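Local coordinates for RNA 2'-o-ribose methyltransferase (Thermus thermophilus, PDB 1IPA), which probably methylates the 2'-hydroxyl of ribose in an RNA substrate, as a knotted methyltransferase of the TrmH (SpoU) family, at residues 138-143 with 253-258; 131-136 with 244-249. One frame throughout, in Å; residues are numbered along the deposited sequence.

Overall arrangement
Interactions 1 and 2 join the same two helices, 127-140 and 246-261, at points whose centres lie about 11 Å apart. Interaction 2 (131-136 with 244-249) is nearer the middle of the chain, about 9 Å from its centre, and sits at the start of helix 246-261; interaction 1 (138-143 with 253-258) is about 14 Å out, where helix 127-140 ends. Both are partly buried, but only interaction 1 has exposed residues among those that touch. Their chemistry also differs: interaction 2 combines alanine, serine and valine contacts with one serine hydroxyl-to-carbonyl hydrogen bond, whereas interaction 1 rests on alanine methyls, leucine side chains and a tyrosine ring.

Interaction 1: 138-143 with 253-258; sequences DAAGAE and LLYEAL
Tyr-255 reaches from helix 246-261 to the last turn of helix 127-140, and its atoms meet that turn one after another. Its CB leaves the helix beside the contact rather than facing it, and the ring brings the side chain closer. CD1 and then CE1 come to Ala-140 CB, with CE1 at 3.9 Å from that methyl, an approach oblique to the ring. CZ passes on to the neighbourhood of Ala-140 CA and Ala-139 O, and the hydroxyl at the end lies 3.3 Å from Ala-139 CB. This tyrosine and Ala-139 form the exposed side. Beneath them the methyl of Ala-140 is buried against the stem of Leu-254, CB to CB at 3.4 Å. With its CG anti to the carbonyl carbon (chi1 -60°), Leu-254 carries CD1 on to within 4.4 Å of Ala-142 CB. Through Leu-117 and Leu-119 of strand 117-122 and Ile-212 of strand 210-214, Leu-254 also seats helix 246-261 on the parallel sheet of the Rossmann-like methyltransferase domain, with helix 127-140 beside it. Helix 127-140 stops here in a Schellman motif: Gly-141, at positive phi (98°), is its C-prime residue, and Ala-142 N turns back to Ala-137 O. Around Ala-140 O, at the end of the helix, gather CB and both methyls of Leu-258, with CD1 at 4.1 Å from that oxygen.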
loop_
_atom_site.group_PDB
_atom_site.type_symbol
_atom_site.label_atom_id
_atom_site.label_comp_id
_atom_site.label_asym_id
_atom_site.label_seq_id
_atom_site.Cartn_x
_atom_site.Cartn_y
_atom_site.Cartn_z
ATOM N N ASP A 138 2.253 -7.843 1.449
ATOM C CA ASP A 138 2.739 -7.949 2.820
ATOM C C ASP A 138 2.361 -9.302 3.428
ATOM O O ASP A 138 3.179 -9.957 4.075
ATOM C CB ASP A 138 2.146 -6.828 3.677
ATOM C CG ASP A 138 2.331 -7.072 5.165
ATOM O OD1 ASP A 138 3.396 -6.711 5.711
ATOM O OD2 ASP A 138 1.410 -7.643 5.789
ATOM N N ALA A 139 1.114 -9.708 3.212
ATOM C CA ALA A 139 0.614 -10.966 3.743
ATOM C C ALA A 139 1.393 -12.158 3.194
ATOM O O ALA A 139 1.706 -13.098 3.926
ATOM C CB ALA A 139 -0.863 -11.110 3.420
ATOM N N ALA A 140 1.703 -12.109 1.902
ATOM C CA ALA A 140 2.431 -13.188 1.246
ATOM C C ALA A 140 3.901 -13.198 1.642
ATOM O O ALA A 140 4.580 -14.209 1.492
ATOM C CB ALA A 140 2.296 -13.059 -0.267
ATOM N N GLY A 141 4.390 -12.068 2.135
ATOM C CA GLY A 141 5.779 -11.993 2.552
ATOM C C GLY A 141 6.739 -11.386 1.545
ATOM O O GLY A 141 7.944 -11.572 1.652
ATOM N N ALA A 142 6.217 -10.667 0.561
ATOM C CA ALA A 142 7.081 -10.051 -0.426
ATOM C C ALA A 142 8.121 -9.182 0.272
ATOM O O ALA A 142 7.864 -8.614 1.337
ATOM C CB ALA A 142 6.265 -9.214 -1.374
ATOM N N GLU A 143 9.293 -9.081 -0.337
ATOM C CA GLU A 143 10.369 -8.268 0.209
ATOM C C GLU A 143 10.210 -6.822 -0.256
ATOM O O GLU A 143 10.643 -5.884 0.411
ATOM C CB GLU A 143 11.719 -8.817 -0.257
ATOM C CG GLU A 143 12.910 -8.217 0.459
ATOM C CD GLU A 143 14.217 -8.802 -0.015
ATOM O OE1 GLU A 143 14.452 -10.000 0.223
ATOM O OE2 GLU A 143 15.008 -8.068 -0.636
ATOM N N LEU A 253 -0.459 -15.037 -7.122
ATOM C CA LEU A 253 0.913 -15.258 -7.561
ATOM C C LEU A 253 1.892 -15.313 -6.391
ATOM O O LEU A 253 2.744 -16.187 -6.333
ATOM C CB LEU A 253 1.331 -14.139 -8.516
ATOM C CG LEU A 253 0.417 -13.983 -9.732
ATOM C CD1 LEU A 253 0.583 -12.602 -10.317
ATOM C CD2 LEU A 253 0.726 -15.072 -10.751
ATOM N N LEU A 254 1.756 -14.383 -5.453
ATOM C CA LEU A 254 2.656 -14.335 -4.309
ATOM C C LEU A 254 2.462 -15.489 -3.321
ATOM O O LEU A 254 3.443 -15.976 -2.739
ATOM C CB LEU A 254 2.543 -12.975 -3.613
ATOM C CG LEU A 254 2.910 -11.801 -4.536
ATOM C CD1 LEU A 254 2.847 -10.492 -3.774
ATOM C CD2 LEU A 254 4.305 -12.011 -5.107
ATOM N N TYR A 255 1.220 -15.938 -3.129
ATOM C CA TYR A 255 0.988 -17.064 -2.232
ATOM C C TYR A 255 1.481 -18.362 -2.845
ATOM O O TYR A 255 1.863 -19.272 -2.132
ATOM C CB TYR A 255 -0.490 -17.191 -1.849
ATOM C CG TYR A 255 -0.787 -16.462 -0.562
ATOM C CD1 TYR A 255 -1.027 -15.083 -0.556
ATOM C CD2 TYR A 255 -0.741 -17.129 0.661
ATOM C CE1 TYR A 255 -1.206 -14.390 0.635
ATOM C CE2 TYR A 255 -0.921 -16.443 1.857
ATOM C CZ TYR A 255 -1.151 -15.077 1.835
ATOM O OH TYR A 255 -1.324 -14.396 3.014
ATOM N N GLU A 256 1.470 -18.444 -4.170
ATOM C CA GLU A 256 1.962 -19.629 -4.864
ATOM C C GLU A 256 3.482 -19.671 -4.712
ATOM O O GLU A 256 4.088 -20.742 -4.705
ATOM C CB GLU A 256 1.593 -19.583 -6.353
ATOM C CG GLU A 256 2.416 -20.555 -7.238
ATOM C CD GLU A 256 2.246 -22.039 -6.867
ATOM O OE1 GLU A 256 3.013 -22.873 -7.402
ATOM O OE2 GLU A 256 1.353 -22.375 -6.057
ATOM N N ALA A 257 4.096 -18.497 -4.611
ATOM C CA ALA A 257 5.546 -18.416 -4.435
ATOM C C ALA A 257 5.845 -18.911 -3.027
ATOM O O ALA A 257 6.784 -19.664 -2.809
ATOM C CB ALA A 257 6.017 -16.991 -4.601
ATOM N N LEU A 258 5.016 -18.490 -2.078
ATOM C CA LEU A 258 5.153 -18.891 -0.689
ATOM C C LEU A 258 4.905 -20.387 -0.545
ATOM O O LEU A 258 5.506 -21.044 0.305
ATOM C CB LEU A 258 4.158 -18.114 0.183
ATOM C CG LEU A 258 4.075 -18.507 1.663
ATOM C CD1 LEU A 258 5.363 -18.091 2.370
ATOM C CD2 LEU A 258 2.862 -17.842 2.321
#

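Interaction 2: 131-136 with 244-249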
loop_
_atom_site.group_PDB
_atom_site.type_symbol
_atom_site.label_atom_id
_atom_site.label_comp_id
_atom_site.label_asym_id
_atom_site.label_seq_id
_atom_site.Cartn_x
_atom_site.Cartn_y
_atom_site.Cartn_z
ATOM N N GLY A 131 -3.030 0.443 -2.257
ATOM C CA GLY A 131 -3.096 -0.026 -0.887
ATOM C C GLY A 131 -3.486 -1.489 -0.776
ATOM O O GLY A 131 -2.877 -2.235 -0.007
ATOM N N ALA A 132 -4.496 -1.906 -1.534
ATOM C CA ALA A 132 -4.943 -3.300 -1.492
ATOM C C ALA A 132 -3.803 -4.216 -1.935
ATOM O O ALA A 132 -3.572 -5.263 -1.333
ATOM C CB ALA A 132 -6.187 -3.503 -2.393
ATOM N N VAL A 133 -3.088 -3.810 -2.982
ATOM C CA VAL A 133 -1.954 -4.581 -3.494
ATOM C C VAL A 133 -0.842 -4.730 -2.461
ATOM O O VAL A 133 -0.269 -5.807 -2.316
ATOM C CB VAL A 133 -1.353 -3.935 -4.759
ATOM C CG1 VAL A 133 -0.074 -4.672 -5.164
ATOM C CG2 VAL A 133 -2.370 -3.972 -5.890
ATOM N N LEU A 134 -0.536 -3.649 -1.744
ATOM C CA LEU A 134 0.511 -3.681 -0.710
ATOM C C LEU A 134 0.131 -4.624 0.421
ATOM O O LEU A 134 0.978 -5.274 1.014
ATOM C CB LEU A 134 0.757 -2.272 -0.159
ATOM C CG LEU A 134 1.238 -1.267 -1.222
ATOM C CD1 LEU A 134 1.502 0.079 -0.586
ATOM C CD2 LEU A 134 2.508 -1.777 -1.879
ATOM N N ARG A 135 -1.161 -4.693 0.703
ATOM C CA ARG A 135 -1.674 -5.557 1.747
ATOM C C ARG A 135 -1.464 -7.018 1.347
ATOM O O ARG A 135 -1.041 -7.837 2.163
ATOM C CB ARG A 135 -3.157 -5.263 1.955
ATOM C CG ARG A 135 -3.803 -5.969 3.126
ATOM C CD ARG A 135 -5.232 -5.486 3.240
ATOM N NE ARG A 135 -5.986 -6.129 4.304
ATOM C CZ ARG A 135 -7.282 -5.922 4.508
ATOM N NH1 ARG A 135 -7.952 -5.091 3.713
ATOM N NH2 ARG A 135 -7.908 -6.542 5.501
ATOM N N SER A 136 -1.759 -7.342 0.090
ATOM C CA SER A 136 -1.572 -8.709 -0.403
ATOM C C SER A 136 -0.091 -9.077 -0.437
ATOM O O SER A 136 0.280 -10.189 -0.092
ATOM C CB SER A 136 -2.152 -8.869 -1.811
ATOM O OG SER A 136 -3.562 -8.891 -1.779
ATOM N N LEU A 244 -9.491 -10.073 -12.805
ATOM C CA LEU A 244 -9.556 -9.930 -11.360
ATOM C C LEU A 244 -8.887 -8.629 -10.945
ATOM O O LEU A 244 -8.069 -8.074 -11.678
ATOM C CB LEU A 244 -8.832 -11.092 -10.672
ATOM C CG LEU A 244 -9.379 -12.512 -10.840
ATOM C CD1 LEU A 244 -8.335 -13.507 -10.395
ATOM C CD2 LEU A 244 -10.659 -12.675 -10.031
ATOM N N ASN A 245 -9.257 -8.150 -9.764
ATOM C CA ASN A 245 -8.673 -6.954 -9.195
ATOM C C ASN A 245 -7.184 -7.291 -9.098
ATOM O O ASN A 245 -6.835 -8.447 -8.880
ATOM C CB ASN A 245 -9.263 -6.725 -7.797
ATOM C CG ASN A 245 -8.774 -5.445 -7.153
ATOM O OD1 ASN A 245 -7.593 -5.295 -6.843
ATOM N ND2 ASN A 245 -9.691 -4.506 -6.948
ATOM N N VAL A 246 -6.315 -6.294 -9.266
ATOM C CA VAL A 246 -4.872 -6.529 -9.204
ATOM C C VAL A 246 -4.418 -7.024 -7.825
ATOM O O VAL A 246 -3.470 -7.794 -7.718
ATOM C CB VAL A 246 -4.073 -5.252 -9.572
ATOM C CG1 VAL A 246 -4.255 -4.914 -11.036
ATOM C CG2 VAL A 246 -4.539 -4.093 -8.732
ATOM N N SER A 247 -5.099 -6.598 -6.768
ATOM C CA SER A 247 -4.720 -7.029 -5.433
ATOM C C SER A 247 -4.993 -8.521 -5.267
ATOM O O SER A 247 -4.270 -9.212 -4.549
ATOM C CB SER A 247 -5.468 -6.220 -4.368
ATOM O OG SER A 247 -6.828 -6.599 -4.284
ATOM N N VAL A 248 -6.032 -9.020 -5.933
ATOM C CA VAL A 248 -6.349 -10.439 -5.867
ATOM C C VAL A 248 -5.316 -11.236 -6.673
ATOM O O VAL A 248 -4.844 -12.283 -6.218
ATOM C CB VAL A 248 -7.778 -10.744 -6.409
ATOM C CG1 VAL A 248 -8.020 -12.243 -6.424
ATOM C CG2 VAL A 248 -8.831 -10.060 -5.534
ATOM N N SER A 249 -4.959 -10.748 -7.858
ATOM C CA SER A 249 -3.961 -11.435 -8.687
ATOM C C SER A 249 -2.592 -11.479 -7.992
ATOM O O SER A 249 -1.887 -12.494 -8.046
ATOM C CB SER A 249 -3.795 -10.746 -10.052
ATOM O OG SER A 249 -4.899 -10.983 -10.894
#
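Ala-132 CB sits 3.4 Å from Ser-247 CB, joining helices 127-140 and 246-261 through small side chains. These let the backbones approach tightly, the closest CA atoms being those of Val-133 and Ser-247 at 4.2 Å, and Ser-247 CB rests against the chain between Ala-132 and Val-133. On the buried flank the two valines cross obliquely, branch to branch: Val-133 CG2 touches Val-246 CG2 at 3.6 Å, and Leu-124 also packs on Val-246. A polar link lies one turn further along helix 127-140. The hydroxyl of Ser-136 donates to Ser-247 O over 2.9 Å, coming from above the carbonyl plane by 39° rather than along a lone pair; its chi1 of -73° sets OG anti to its own carbonyl carbon, facing the other helix. The looser side is that of Arg-135 and Val-248, both exposed: the guanidinium of Arg-135 extends off from helix 246-261, and the valine CB points away from helix 127-140. Asn-245 touches little across the interface but organises Ser-247. Its OD1 accepts from Ser-247 N at 2.8 Å, in the carbonyl plane on a lone pair, and also from Ser-247 OG, which comes from well above that plane. This is a side-chain N-cap, with Asn-245 opening helix 246-261 in the trefoil-knotted SPOUT methyltransferase fold.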